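Side-chain contacts in glutathione S-transferase (Bombyx mori, PDB 4E8H), which binds glutathione and probably conjugates it to electrophilic compounds, working as a homodimer of the delta/epsilon glutathione transferase kind: residues E70-Q75 with T109-Y114; D100-F105 with N144-G149. All blocks are in the same frame, centred on the assembly; numbering follows the deposited sequence.

Interaction 1 of 2, residues E70-Q75 with T109-Y114. With GSH (glutathione), chain F.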
# COMPACT_ATOMS: atom_id res chain seq x y z
N GLU B 70 5.64 -0.37 8.60
CA GLU B 70 5.35 -0.46 7.16
C GLU B 70 6.55 0.05 6.35
O GLU B 70 6.84 1.24 6.34
CB GLU B 70 4.06 0.28 6.74
CG GLU B 70 2.77 -0.38 7.22
CD GLU B 70 2.43 -1.69 6.50
OE1 GLU B 70 3.05 -2.01 5.46
OE2 GLU B 70 1.53 -2.39 7.00
N SER B 71 7.22 -0.89 5.68
CA SER B 71 8.45 -0.59 4.94
C SER B 71 8.32 0.57 3.95
O SER B 71 9.21 1.41 3.87
CB SER B 71 8.94 -1.84 4.20
OG SER B 71 7.93 -2.36 3.35
N ARG B 72 7.20 0.62 3.23
CA ARG B 72 7.02 1.61 2.17
C ARG B 72 6.74 3.02 2.71
O ARG B 72 7.11 4.02 2.08
CB ARG B 72 5.97 1.14 1.15
CG ARG B 72 6.41 -0.12 0.39
CD ARG B 72 5.23 -0.86 -0.26
NE ARG B 72 5.60 -2.22 -0.69
CZ ARG B 72 5.61 -3.29 0.10
NH1 ARG B 72 5.28 -3.19 1.38
NH2 ARG B 72 5.96 -4.47 -0.39
N ALA B 73 6.11 3.10 3.88
CA ALA B 73 5.95 4.37 4.60
C ALA B 73 7.28 4.85 5.19
O ALA B 73 7.56 6.05 5.20
CB ALA B 73 4.90 4.24 5.69
N ILE B 74 8.09 3.91 5.68
CA ILE B 74 9.43 4.21 6.17
C ILE B 74 10.32 4.76 5.05
O ILE B 74 10.97 5.79 5.23
CB ILE B 74 10.10 2.97 6.83
CG1 ILE B 74 9.36 2.57 8.11
CG2 ILE B 74 11.57 3.25 7.15
CD1 ILE B 74 9.72 1.19 8.65
N GLN B 75 10.32 4.07 3.91
CA GLN B 75 11.07 4.50 2.73
C GLN B 75 10.77 5.94 2.34
O GLN B 75 11.69 6.76 2.18
CB GLN B 75 10.73 3.62 1.54
CG GLN B 75 11.43 2.30 1.47
CD GLN B 75 11.10 1.59 0.18
OE1 GLN B 75 10.00 1.07 0.01
NE2 GLN B 75 12.05 1.57 -0.75
N THR B 109 -0.29 -6.10 -4.84
CA THR B 109 -0.30 -7.00 -5.99
C THR B 109 0.93 -7.91 -6.04
O THR B 109 0.82 -9.12 -5.80
CB THR B 109 -0.47 -6.22 -7.33
OG1 THR B 109 -1.66 -5.43 -7.26
CG2 THR B 109 -0.57 -7.18 -8.51
N LEU B 110 2.10 -7.34 -6.34
CA LEU B 110 3.32 -8.12 -6.57
C LEU B 110 3.78 -8.89 -5.33
O LEU B 110 3.94 -10.11 -5.38
CB LEU B 110 4.46 -7.24 -7.11
CG LEU B 110 5.72 -7.98 -7.57
CD1 LEU B 110 5.49 -8.73 -8.88
CD2 LEU B 110 6.90 -7.02 -7.71
N TYR B 111 4.01 -8.17 -4.23
CA TYR B 111 4.52 -8.79 -3.02
C TYR B 111 3.54 -9.80 -2.43
O TYR B 111 3.94 -10.87 -1.96
CB TYR B 111 4.91 -7.75 -1.97
CG TYR B 111 5.65 -8.36 -0.80
CD1 TYR B 111 6.94 -8.86 -0.96
CD2 TYR B 111 5.05 -8.45 0.45
CE1 TYR B 111 7.62 -9.44 0.11
CE2 TYR B 111 5.72 -9.02 1.53
CZ TYR B 111 7.00 -9.51 1.34
OH TYR B 111 7.68 -10.08 2.40
N LEU B 112 2.25 -9.46 -2.45
CA LEU B 112 1.20 -10.34 -1.96
C LEU B 112 1.16 -11.66 -2.72
O LEU B 112 1.09 -12.74 -2.12
CB LEU B 112 -0.17 -9.65 -2.01
CG LEU B 112 -1.42 -10.48 -1.70
CD1 LEU B 112 -1.40 -11.02 -0.26
CD2 LEU B 112 -2.67 -9.65 -1.94
N ARG B 113 1.19 -11.58 -4.06
CA ARG B 113 1.20 -12.76 -4.92
C ARG B 113 2.49 -13.57 -4.78
O ARG B 113 2.46 -14.80 -4.89
CB ARG B 113 0.94 -12.38 -6.38
CG ARG B 113 -0.53 -12.10 -6.68
CD ARG B 113 -0.68 -11.21 -7.91
NE ARG B 113 -2.04 -10.68 -8.03
CZ ARG B 113 -2.82 -10.82 -9.10
NH1 ARG B 113 -2.39 -11.46 -10.18
NH2 ARG B 113 -4.04 -10.29 -9.10
N TYR B 114 3.60 -12.88 -4.54
CA TYR B 114 4.87 -13.52 -4.20
C TYR B 114 4.72 -14.34 -2.91
O TYR B 114 5.13 -15.50 -2.86
CB TYR B 114 5.99 -12.47 -4.05
CG TYR B 114 7.21 -12.95 -3.28
CD1 TYR B 114 8.26 -13.59 -3.94
CD2 TYR B 114 7.31 -12.76 -1.90
CE1 TYR B 114 9.38 -14.03 -3.24
CE2 TYR B 114 8.43 -13.21 -1.19
CZ TYR B 114 9.46 -13.84 -1.87
OH TYR B 114 10.57 -14.28 -1.17
N1 GSH F . 3.59 -4.77 5.07
CA1 GSH F . 4.64 -4.84 6.07
C1 GSH F . 5.79 -3.98 5.64
O11 GSH F . 5.95 -3.69 4.44
O12 GSH F . 6.60 -3.54 6.49
CB1 GSH F . 5.09 -6.29 6.25
CG1 GSH F . 5.67 -6.52 7.64
CD1 GSH F . 5.66 -7.98 8.01
OE1 GSH F . 4.52 -8.78 7.75
N2 GSH F . 6.76 -8.47 8.58
CA2 GSH F . 6.83 -9.84 9.07
C2 GSH F . 6.53 -9.89 10.53
O2 GSH F . 6.88 -8.79 11.34
CB2 GSH F . 8.23 -10.40 8.82
SG2 GSH F . 8.63 -10.54 7.06
N3 GSH F . 5.93 -10.98 11.01
CA3 GSH F . 5.73 -11.21 12.43
C3 GSH F . 4.41 -10.66 12.93
O31 GSH F . 3.73 -9.89 12.22
O32 GSH F . 3.97 -10.98 14.06
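Arg-72 reaches from the first turn of helix 71-82 toward Tyr-111, and its NH2 comes to 3.8 Å from CB of Tyr-111. The guanidinium and ring planes stand 54° apart, so the two groups meet obliquely and do not stack. The other nitrogen of the fork lies next to the ligand: NH1 of Arg-72 is 3.2 Å from O11 of glutathione, which sits at the edge of the guanidinium, near its plane. A long cationic residue suits this place because it can serve a carboxylate and span the gap to the neighbouring helix. Its extended run from CG to NE supplies the length.

Ser-71 grips the same carboxylate with both its side chain and its backbone. Its OG donates to O11 of glutathione at 2.6 Å, while Ser-71 N donates to O12 of the ligand at 2.8 Å. This amide belongs to the first turn of the helix, whose positive end is likely to favour the bound anion. At the N-cap position, Glu-70 handles the opposite charge: with its chain bent at chi2 (-71°), OE1 accepts a hydrogen bond of 2.8 Å from N1 of glutathione. The gamma-glutamyl end is thus recognised by both its amino and its carboxylate group. With an alanine at the N-cap, N1 of the ligand would probably lose its carboxylate mate and the gamma-glutamyl end would be held less firmly.

Asp-106 forms a salt bridge with NH2 of Arg-72, which probably helps fix the guanidinium, and Asn-104 of the second subunit packs on the same arginine. Helix 71-82 follows the outermost strand 66-69 and here faces helix 93-124, joining the thioredoxin-like part to the helical part; Tyr-111 also touches Pro-16 and Pro-17 of helix 16-27 and Thr-168 of helix 160-174.

Interaction 2 of 2, residues D100-F105 with N144-G149; sequences DQRLNF and NTFLDG
Arg-102 and Phe-146 mark the closest approach of the two backbones, with CA of Arg-102 9.1 Å from CA of Phe-146. Residues 100-105 lie within the long helix 93-124, whereas 144-149 carry the last turn of helix 130-146 and the loop after it. Both belong to the helical C-terminal part of the glutathione transferase fold, and the space between the helices is bridged by side chains: Phe-146 points across and is met by three residues of the long helix.

Arg-102 takes one face of that ring. Its guanidinium lies flat on it, the planes only 7° apart and the centres 4.2 Å apart, in an off-centre cation-pi stack. The shift is toward the base of the phenylalanine: NH2 of Arg-102 is 3.6 Å from CB of Phe-146. Arginine suits the spot because a flat cation can cover an aromatic face while its edge remains available for hydrogen bonds. NE donates to the carbonyl of Val-153; the bond modelled from NH1 to OE1 of Gln-101 is shorter than normal, and its details are doubtful. The chain bends at chi2 (-65°), which helps bring the group round to the ring although the CB of Arg-102 does not aim at the other helix.

Gln-101 also approaches the far end of the phenylalanine, its NE2 4.1 Å from CZ of Phe-146. Its packing on Trp-69 of the second subunit sets this cluster beside the dimer interface.

Phe-105 completes the arrangement with an edge-to-face (T-shaped) pair, the planes at 70°. Here Phe-146 supplies the edge and Phe-105 the face, and CE2 of Phe-146 stands over the middle of the Phe-105 ring, 3.6 Å from CD1 of Phe-105.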
# COMPACT_ATOMS: atom_id res chain seq x y z
N ASP B 100 3.61 6.46 -6.11
CA ASP B 100 2.65 5.95 -5.14
C ASP B 100 1.84 4.77 -5.67
O ASP B 100 1.58 3.82 -4.92
CB ASP B 100 1.74 7.06 -4.61
CG ASP B 100 2.46 7.97 -3.62
OD1 ASP B 100 3.44 7.51 -2.98
OD2 ASP B 100 2.04 9.14 -3.48
N GLN B 101 1.46 4.82 -6.94
CA GLN B 101 0.76 3.70 -7.58
C GLN B 101 1.65 2.46 -7.64
O GLN B 101 1.18 1.35 -7.38
CB GLN B 101 0.24 4.08 -8.97
CG GLN B 101 -0.43 2.93 -9.73
CD GLN B 101 0.55 2.11 -10.55
OE1 GLN B 101 1.42 2.67 -11.23
NE2 GLN B 101 0.42 0.79 -10.50
N ARG B 102 2.93 2.64 -7.98
CA ARG B 102 3.88 1.53 -8.05
C ARG B 102 4.11 0.91 -6.66
O ARG B 102 4.24 -0.31 -6.55
CB ARG B 102 5.21 1.96 -8.69
CG ARG B 102 5.10 2.54 -10.10
CD ARG B 102 4.59 1.53 -11.14
NE ARG B 102 4.96 1.92 -12.50
CZ ARG B 102 4.10 2.20 -13.48
NH1 ARG B 102 2.79 2.13 -13.29
NH2 ARG B 102 4.57 2.55 -14.67
N LEU B 103 4.14 1.75 -5.63
CA LEU B 103 4.27 1.28 -4.24
C LEU B 103 3.04 0.49 -3.79
O LEU B 103 3.18 -0.54 -3.13
CB LEU B 103 4.55 2.45 -3.29
CG LEU B 103 5.94 3.08 -3.34
CD1 LEU B 103 5.97 4.41 -2.58
CD2 LEU B 103 7.01 2.13 -2.80
N ASN B 104 1.85 0.97 -4.14
CA ASN B 104 0.60 0.24 -3.90
C ASN B 104 0.52 -1.04 -4.74
O ASN B 104 0.02 -2.06 -4.27
CB ASN B 104 -0.62 1.13 -4.14
CG ASN B 104 -0.93 2.04 -2.95
OD1 ASN B 104 -2.06 2.06 -2.45
ND2 ASN B 104 0.06 2.79 -2.49
N PHE B 105 1.02 -0.98 -5.98
CA PHE B 105 1.17 -2.18 -6.81
C PHE B 105 2.05 -3.20 -6.10
O PHE B 105 1.68 -4.37 -6.00
CB PHE B 105 1.77 -1.81 -8.18
CG PHE B 105 2.14 -3.01 -9.03
CD1 PHE B 105 1.16 -3.72 -9.73
CD2 PHE B 105 3.47 -3.41 -9.15
CE1 PHE B 105 1.51 -4.82 -10.52
CE2 PHE B 105 3.82 -4.51 -9.94
CZ PHE B 105 2.84 -5.21 -10.62
N ASN B 144 6.42 -6.00 -16.33
CA ASN B 144 7.10 -5.92 -17.61
C ASN B 144 6.50 -4.83 -18.50
O ASN B 144 7.23 -4.10 -19.17
CB ASN B 144 7.08 -7.27 -18.34
CG ASN B 144 8.06 -7.31 -19.49
OD1 ASN B 144 9.27 -7.39 -19.29
ND2 ASN B 144 7.54 -7.26 -20.71
N THR B 145 5.18 -4.72 -18.49
CA THR B 145 4.47 -3.68 -19.24
C THR B 145 4.74 -2.29 -18.68
O THR B 145 4.92 -1.34 -19.44
CB THR B 145 2.95 -3.98 -19.32
OG1 THR B 145 2.75 -5.26 -19.92
CG2 THR B 145 2.21 -2.92 -20.15
N PHE B 146 4.78 -2.16 -17.35
CA PHE B 146 5.08 -0.88 -16.70
C PHE B 146 6.43 -0.34 -17.18
O PHE B 146 6.63 0.87 -17.27
CB PHE B 146 5.10 -0.98 -15.17
CG PHE B 146 3.77 -1.36 -14.55
CD1 PHE B 146 2.58 -1.29 -15.27
CD2 PHE B 146 3.71 -1.74 -13.21
CE1 PHE B 146 1.36 -1.63 -14.68
CE2 PHE B 146 2.50 -2.08 -12.61
CZ PHE B 146 1.33 -2.03 -13.35
N LEU B 147 7.34 -1.26 -17.49
CA LEU B 147 8.70 -0.91 -17.90
C LEU B 147 8.86 -0.69 -19.41
O LEU B 147 9.98 -0.46 -19.89
CB LEU B 147 9.69 -1.95 -17.38
CG LEU B 147 9.86 -1.99 -15.85
CD1 LEU B 147 10.40 -3.33 -15.38
CD2 LEU B 147 10.73 -0.84 -15.36
N ASP B 148 7.76 -0.74 -20.16
CA ASP B 148 7.78 -0.44 -21.59
C ASP B 148 8.11 1.04 -21.82
O ASP B 148 7.28 1.92 -21.54
CB ASP B 148 6.45 -0.80 -22.26
CG ASP B 148 6.42 -0.43 -23.74
OD1 ASP B 148 7.04 -1.15 -24.55
OD2 ASP B 148 5.75 0.57 -24.10
N GLY B 149 9.32 1.30 -22.29
CA GLY B 149 9.74 2.66 -22.65
C GLY B 149 10.16 3.55 -21.49
O GLY B 149 10.25 4.77 -21.64

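How the interactions relate
Interactions 1 and 2 share helix 93-124, with 100-105 preceding 109-114 along it, and their centres are about 13 Å apart. The backbone joins them directly: Leu-110 N probably donates to Phe-105 O at 3.0 Å, a span consistent with the wider pi-type turn at 109-111. A second link runs through Arg-72, whose CD packs 3.5 Å from Leu-103 O. Only interaction 1 meets the ligand. In interaction 2 the side chain of Phe-105 lies about 8 Å from that of Arg-72 and about 13 Å from the bound glutathione, so 100-105 with 144-149 packs the helical part outside the pocket's first shell. Both contacts also touch the second subunit.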